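PDB 5L6G: FAD linked oxidase-like protein from Myceliophthora thermophila, which oxidises the C1 hydroxyl of xylooligosaccharides and some other sugars to lactones with a bicovalently bound FAD, passing the electrons to molecular oxygen to give hydrogen peroxide. Local coordinates for residues N369-R372 against R373-I377; A459-Q462 against E463-R467. All coordinates share one frame; numbering follows the deposited sequence.

Interaction 1. Residues N369-R372 against R373-I377; sequences NKVR and RSWYI. With XYS (alpha-D-xylopyranose), chain K; XYP (beta-D-xylopyranose), chain H.
The turn that leads from helix 354-368 into strand 374-381 is where Asn369 and Val371 meet Trp375 and Arg373. Asn369 OD1 lies at the edge of the indole, in its plane, 3.5 Å from Trp375 CZ2; amide and ring are nearly coplanar, 28° apart. O2 of a bound alpha-D-xylopyranose (XYS) sits over the face of the same amide, 3.2 Å from Asn369 ND2. Lys370 NZ grips this sugar twice, donating to XYS O3 at 2.8 Å and to XYS O4 at 3.1 Å. With an alanine in place of Asn369, the indole edge would probably lose its polar neighbour and XYS O2 the amide face beneath it. With chi1 at 173°, Val371 turns CG1 away from its own N and over the Arg373 guanidinium, 3.7 Å above its centre, while Val371 CB touches Trp375 CD1 at 4.1 Å. A weak hydrogen bond from Arg373 N to Val371 O (3.0 Å, 138° at the hydrogen) spans the bend. Arg373 NE forms a salt bridge with Asp415, which ties the residue just before the strand to neighbouring strand 409-417. Farther along, Tyr376 reaches the beta-D-xylopyranose of the active site. The indole itself packs against Ala368 of helix 354-368 and meets Phe428 and Trp432 of helix 426-437 edge-to-face.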
loop_
_atom_site.group_PDB
_atom_site.type_symbol
_atom_site.label_atom_id
_atom_site.label_comp_id
_atom_site.label_asym_id
_atom_site.label_seq_id
_atom_site.Cartn_x
_atom_site.Cartn_y
_atom_site.Cartn_z
ATOM N N ASN A 369 -0.033 9.977 23.312
ATOM C CA ASN A 369 0.469 11.346 23.461
ATOM C C ASN A 369 1.731 11.476 24.310
ATOM O O ASN A 369 2.481 12.426 24.154
ATOM C CB ASN A 369 -0.622 12.254 24.000
ATOM C CG ASN A 369 -1.566 12.727 22.923
ATOM O OD1 ASN A 369 -1.423 12.403 21.738
ATOM N ND2 ASN A 369 -2.565 13.500 23.340
ATOM N N LYS A 370 1.983 10.494 25.172
ATOM C CA LYS A 370 3.149 10.505 26.054
ATOM C C LYS A 370 4.351 9.772 25.506
ATOM O O LYS A 370 5.441 9.875 26.082
ATOM C CB LYS A 370 2.788 9.887 27.399
ATOM C CG LYS A 370 1.504 10.416 28.005
ATOM C CD LYS A 370 1.466 11.928 28.080
ATOM C CE LYS A 370 0.184 12.413 28.748
ATOM N NZ LYS A 370 0.231 13.882 28.961
ATOM N N VAL A 371 4.183 9.047 24.404
ATOM C CA VAL A 371 5.283 8.296 23.823
ATOM C C VAL A 371 6.320 9.255 23.251
ATOM O O VAL A 371 5.980 10.150 22.459
ATOM C CB VAL A 371 4.809 7.356 22.700
ATOM C CG1 VAL A 371 6.005 6.731 22.008
ATOM C CG2 VAL A 371 3.868 6.298 23.249
ATOM N N ARG A 372 7.573 9.056 23.635
ATOM C CA ARG A 372 8.623 10.039 23.350
ATOM C C ARG A 372 9.337 9.740 22.025
ATOM O O ARG A 372 10.558 9.886 21.906
ATOM C CB ARG A 372 9.598 10.142 24.529
ATOM C CG ARG A 372 8.906 10.583 25.806
ATOM C CD ARG A 372 9.782 10.456 27.037
ATOM N NE ARG A 372 8.977 10.680 28.227
ATOM C CZ ARG A 372 9.002 11.764 29.006
ATOM N NH1 ARG A 372 9.829 12.796 28.765
ATOM N NH2 ARG A 372 8.178 11.816 30.053
ATOM N N ARG A 373 8.540 9.369 21.030
ATOM C CA ARG A 373 8.994 9.154 19.670
ATOM C C ARG A 373 8.007 9.765 18.692
ATOM O O ARG A 373 6.853 10.017 19.033
ATOM C CB ARG A 373 9.088 7.656 19.385
ATOM C CG ARG A 373 10.081 6.932 20.266
ATOM C CD ARG A 373 10.225 5.491 19.796
ATOM N NE ARG A 373 8.991 4.713 19.922
ATOM C CZ ARG A 373 8.575 4.106 21.033
ATOM N NH1 ARG A 373 9.264 4.216 22.187
ATOM N NH2 ARG A 373 7.439 3.404 21.018
ATOM N N SER A 374 8.463 9.974 17.466
ATOM C CA SER A 374 7.626 10.512 16.392
ATOM C C SER A 374 6.628 9.496 15.836
ATOM O O SER A 374 6.916 8.784 14.851
ATOM C CB SER A 374 8.502 10.998 15.238
ATOM O OG SER A 374 9.362 12.029 15.642
ATOM N N TRP A 375 5.424 9.494 16.377
ATOM C CA TRP A 375 4.401 8.602 15.919
ATOM C C TRP A 375 3.286 9.385 15.214
ATOM O O TRP A 375 3.152 10.590 15.408
ATOM C CB TRP A 375 3.850 7.785 17.077
ATOM C CG TRP A 375 3.148 8.616 18.091
ATOM C CD1 TRP A 375 3.685 9.159 19.212
ATOM C CD2 TRP A 375 1.784 9.031 18.055
ATOM N NE1 TRP A 375 2.746 9.879 19.886
ATOM C CE2 TRP A 375 1.563 9.816 19.192
ATOM C CE3 TRP A 375 0.720 8.808 17.167
ATOM C CZ2 TRP A 375 0.318 10.375 19.481
ATOM C CZ3 TRP A 375 -0.487 9.357 17.437
ATOM C CH2 TRP A 375 -0.694 10.128 18.589
ATOM N N TYR A 376 2.541 8.703 14.353
ATOM C CA TYR A 376 1.289 9.256 13.829
ATOM C C TYR A 376 0.280 8.152 13.624
ATOM O O TYR A 376 0.635 6.965 13.586
ATOM C CB TYR A 376 1.482 10.064 12.531
ATOM C CG TYR A 376 1.961 9.297 11.302
ATOM C CD1 TYR A 376 1.072 8.516 10.547
ATOM C CD2 TYR A 376 3.279 9.395 10.864
ATOM C CE1 TYR A 376 1.497 7.832 9.411
ATOM C CE2 TYR A 376 3.703 8.715 9.713
ATOM C CZ TYR A 376 2.799 7.932 9.007
ATOM O OH TYR A 376 3.190 7.234 7.877
ATOM N N ILE A 377 -0.981 8.558 13.525
ATOM C CA ILE A 377 -2.060 7.679 13.123
ATOM C C ILE A 377 -2.798 8.330 11.943
ATOM O O ILE A 377 -3.084 9.533 11.949
ATOM C CB ILE A 377 -3.034 7.366 14.286
ATOM C CG1 ILE A 377 -4.122 6.392 13.835
ATOM C CG2 ILE A 377 -3.680 8.621 14.846
ATOM C CD1 ILE A 377 -4.952 5.858 14.985
HETATM C C1 XYS K . 2.081 16.546 23.648
HETATM C C2 XYS K . 1.154 15.476 24.212
HETATM C C3 XYS K . 1.089 15.557 25.738
HETATM C C4 XYS K . 2.518 15.403 26.245
HETATM C C5 XYS K . 3.334 16.568 25.715
HETATM O O1 XYS K . 1.465 17.808 23.853
HETATM O O2 XYS K . -0.146 15.626 23.650
HETATM O O3 XYS K . 0.218 14.548 26.279
HETATM O O4 XYS K . 2.562 15.381 27.670
HETATM O O5 XYS K . 3.374 16.520 24.282
HETATM O O1 XYP H . -0.613 6.325 4.047
HETATM C C1 XYP H . 0.665 6.893 3.773
HETATM C C2 XYP H . 0.564 8.415 3.858
HETATM C C3 XYP H . 1.939 9.065 3.774
HETATM C C4 XYP H . 2.879 8.442 4.802
HETATM C C5 XYP H . 2.903 6.914 4.666
HETATM O O2 XYP H . -0.249 8.862 2.773
HETATM O O3 XYP H . 1.836 10.493 3.911
HETATM O O4 XYP H . 4.217 8.909 4.587
HETATM O O5 XYP H . 1.590 6.363 4.709
#

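Interaction 2. Residues A459-Q462 against E463-R467; sequences AEAQ and EVYYR
Ala459 O is gripped twice, by Glu463 N at 3.3 Å and by a water at 3.0 Å, within the alpha-helix 458-466 of the berberine-like region. The same water also donates to Glu463 OE2 at 3.2 Å, so it bridges one residue's carbonyl to the carboxylate one turn on. Glu463 CG stands anti to the carbonyl carbon (chi1 -70°) and the chain runs out extended, which carries the carboxylate back alongside the preceding turn. The i to i+4 ladder continues from Val464 N to Glu460 O and from Tyr465 N to Ala461 O, the latter at 2.8 Å. The next rung, Tyr466 N to Gln462 O, is more bent (142° at the hydrogen), with the donor above the carbonyl plane; Arg467 N to Glu463 O, at 2.7 Å, follows it. Arg467 turns to positive phi as the helix ends; its NE donates to Trp445 O and its guanidinium makes a cation-pi contact with Trp445. Gln462 OE1 accepts from Glu493 N, and Tyr465 OH bonds to Gln490 and Asp453, fastening the helix to adjoining loops. One Tyr465 ring face lies over Ala461 CA, and Ala461 CB touches Tyr465 CE2 at 3.7 Å.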
loop_
_atom_site.group_PDB
_atom_site.type_symbol
_atom_site.label_atom_id
_atom_site.label_comp_id
_atom_site.label_asym_id
_atom_site.label_seq_id
_atom_site.Cartn_x
_atom_site.Cartn_y
_atom_site.Cartn_z
ATOM N N ALA A 459 0.449 -17.332 10.480
ATOM C CA ALA A 459 -0.966 -17.702 10.501
ATOM C C ALA A 459 -1.876 -16.494 10.705
ATOM O O ALA A 459 -2.870 -16.332 9.979
ATOM C CB ALA A 459 -1.250 -18.744 11.573
ATOM N N GLU A 460 -1.551 -15.652 11.686
ATOM C CA GLU A 460 -2.388 -14.509 11.950
ATOM C C GLU A 460 -2.358 -13.578 10.755
ATOM O O GLU A 460 -3.403 -13.083 10.357
ATOM C CB GLU A 460 -2.023 -13.751 13.232
ATOM C CG GLU A 460 -3.085 -12.687 13.552
ATOM C CD GLU A 460 -2.791 -11.825 14.766
ATOM O OE1 GLU A 460 -1.707 -11.949 15.373
ATOM O OE2 GLU A 460 -3.661 -10.989 15.089
ATOM N N ALA A 461 -1.178 -13.361 10.177
ATOM C CA ALA A 461 -1.025 -12.380 9.107
ATOM C C ALA A 461 -1.929 -12.703 7.910
ATOM O O ALA A 461 -2.682 -11.839 7.418
ATOM C CB ALA A 461 0.434 -12.286 8.677
ATOM N N GLN A 462 -1.877 -13.956 7.469
ATOM C CA GLN A 462 -2.720 -14.405 6.353
ATOM C C GLN A 462 -4.191 -14.160 6.650
ATOM O O GLN A 462 -4.944 -13.715 5.771
ATOM C CB GLN A 462 -2.537 -15.887 6.122
ATOM C CG GLN A 462 -1.228 -16.242 5.497
ATOM C CD GLN A 462 -1.012 -17.713 5.577
ATOM O OE1 GLN A 462 -1.523 -18.454 4.771
ATOM N NE2 GLN A 462 -0.314 -18.144 6.608
ATOM N N GLU A 463 -4.585 -14.467 7.888
ATOM C CA GLU A 463 -5.981 -14.354 8.291
ATOM C C GLU A 463 -6.446 -12.909 8.290
ATOM O O GLU A 463 -7.487 -12.597 7.710
ATOM C CB GLU A 463 -6.231 -15.022 9.637
ATOM C CG GLU A 463 -6.123 -16.537 9.506
ATOM C CD GLU A 463 -6.514 -17.330 10.739
ATOM O OE1 GLU A 463 -6.770 -16.733 11.805
ATOM O OE2 GLU A 463 -6.555 -18.585 10.621
ATOM N N VAL A 464 -5.656 -12.039 8.903
ATOM C CA VAL A 464 -6.046 -10.644 9.042
ATOM C C VAL A 464 -5.886 -9.842 7.758
ATOM O O VAL A 464 -6.644 -8.885 7.527
ATOM C CB VAL A 464 -5.339 -9.936 10.219
ATOM C CG1 VAL A 464 -5.677 -10.617 11.538
ATOM C CG2 VAL A 464 -3.830 -9.823 10.001
ATOM N N TYR A 465 -4.898 -10.197 6.936
ATOM C CA TYR A 465 -4.680 -9.498 5.676
ATOM C C TYR A 465 -5.706 -9.833 4.612
ATOM O O TYR A 465 -6.068 -8.963 3.833
ATOM C CB TYR A 465 -3.301 -9.822 5.091
ATOM C CG TYR A 465 -2.093 -9.255 5.802
ATOM C CD1 TYR A 465 -2.129 -8.047 6.503
ATOM C CD2 TYR A 465 -0.873 -9.927 5.727
ATOM C CE1 TYR A 465 -0.984 -7.547 7.139
ATOM C CE2 TYR A 465 0.264 -9.427 6.341
ATOM C CZ TYR A 465 0.208 -8.246 7.046
ATOM O OH TYR A 465 1.356 -7.789 7.654
ATOM N N TYR A 466 -6.168 -11.089 4.581
ATOM C CA TYR A 466 -7.005 -11.592 3.500
ATOM C C TYR A 466 -8.391 -12.106 3.902
ATOM O O TYR A 466 -9.264 -12.292 3.024
ATOM C CB TYR A 466 -6.245 -12.658 2.741
ATOM C CG TYR A 466 -4.894 -12.191 2.281
ATOM C CD1 TYR A 466 -4.771 -11.149 1.383
ATOM C CD2 TYR A 466 -3.733 -12.772 2.784
ATOM C CE1 TYR A 466 -3.530 -10.721 0.951
ATOM C CE2 TYR A 466 -2.488 -12.353 2.360
ATOM C CZ TYR A 466 -2.385 -11.320 1.457
ATOM O OH TYR A 466 -1.141 -10.908 1.044
ATOM N N ARG A 467 -8.592 -12.318 5.208
ATOM C CA ARG A 467 -9.884 -12.670 5.788
ATOM C C ARG A 467 -10.638 -13.706 4.949
ATOM O O ARG A 467 -10.153 -14.818 4.773
ATOM C CB ARG A 467 -10.706 -11.390 6.054
ATOM C CG ARG A 467 -10.190 -10.538 7.214
ATOM C CD ARG A 467 -10.352 -11.296 8.532
ATOM N NE ARG A 467 -10.139 -10.473 9.730
ATOM C CZ ARG A 467 -9.691 -10.935 10.903
ATOM N NH1 ARG A 467 -9.363 -12.221 11.052
ATOM N NH2 ARG A 467 -9.552 -10.107 11.937
HETATM O O HOH W 1 -3.944 -18.869 8.878
#

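From the N terminus, the chain leaves helix 354-368, makes interaction 1 across 369-377, from the loop into strand 374-381 of the eight-stranded antiparallel sheet, then passes through strand 409-417 and helix 426-437 before reaching helix 458-466, which holds interaction 2. The contacts, in series, neither nest nor cross; each closes only a local turn. The centres of interactions 1 and 2 lie about 27 Å apart, their nearest atoms about 15 Å. Interaction 1 joins a helix to a strand carrying Tyr376 of the beta-D-xylopyranose pocket, while Asn369 and Lys370 line the separate alpha-D-xylopyranose site; interaction 2 stays within helix 458-466 and its end, with Tyr465 about 7 Å, side chain to side chain, from substrate-binding Tyr451.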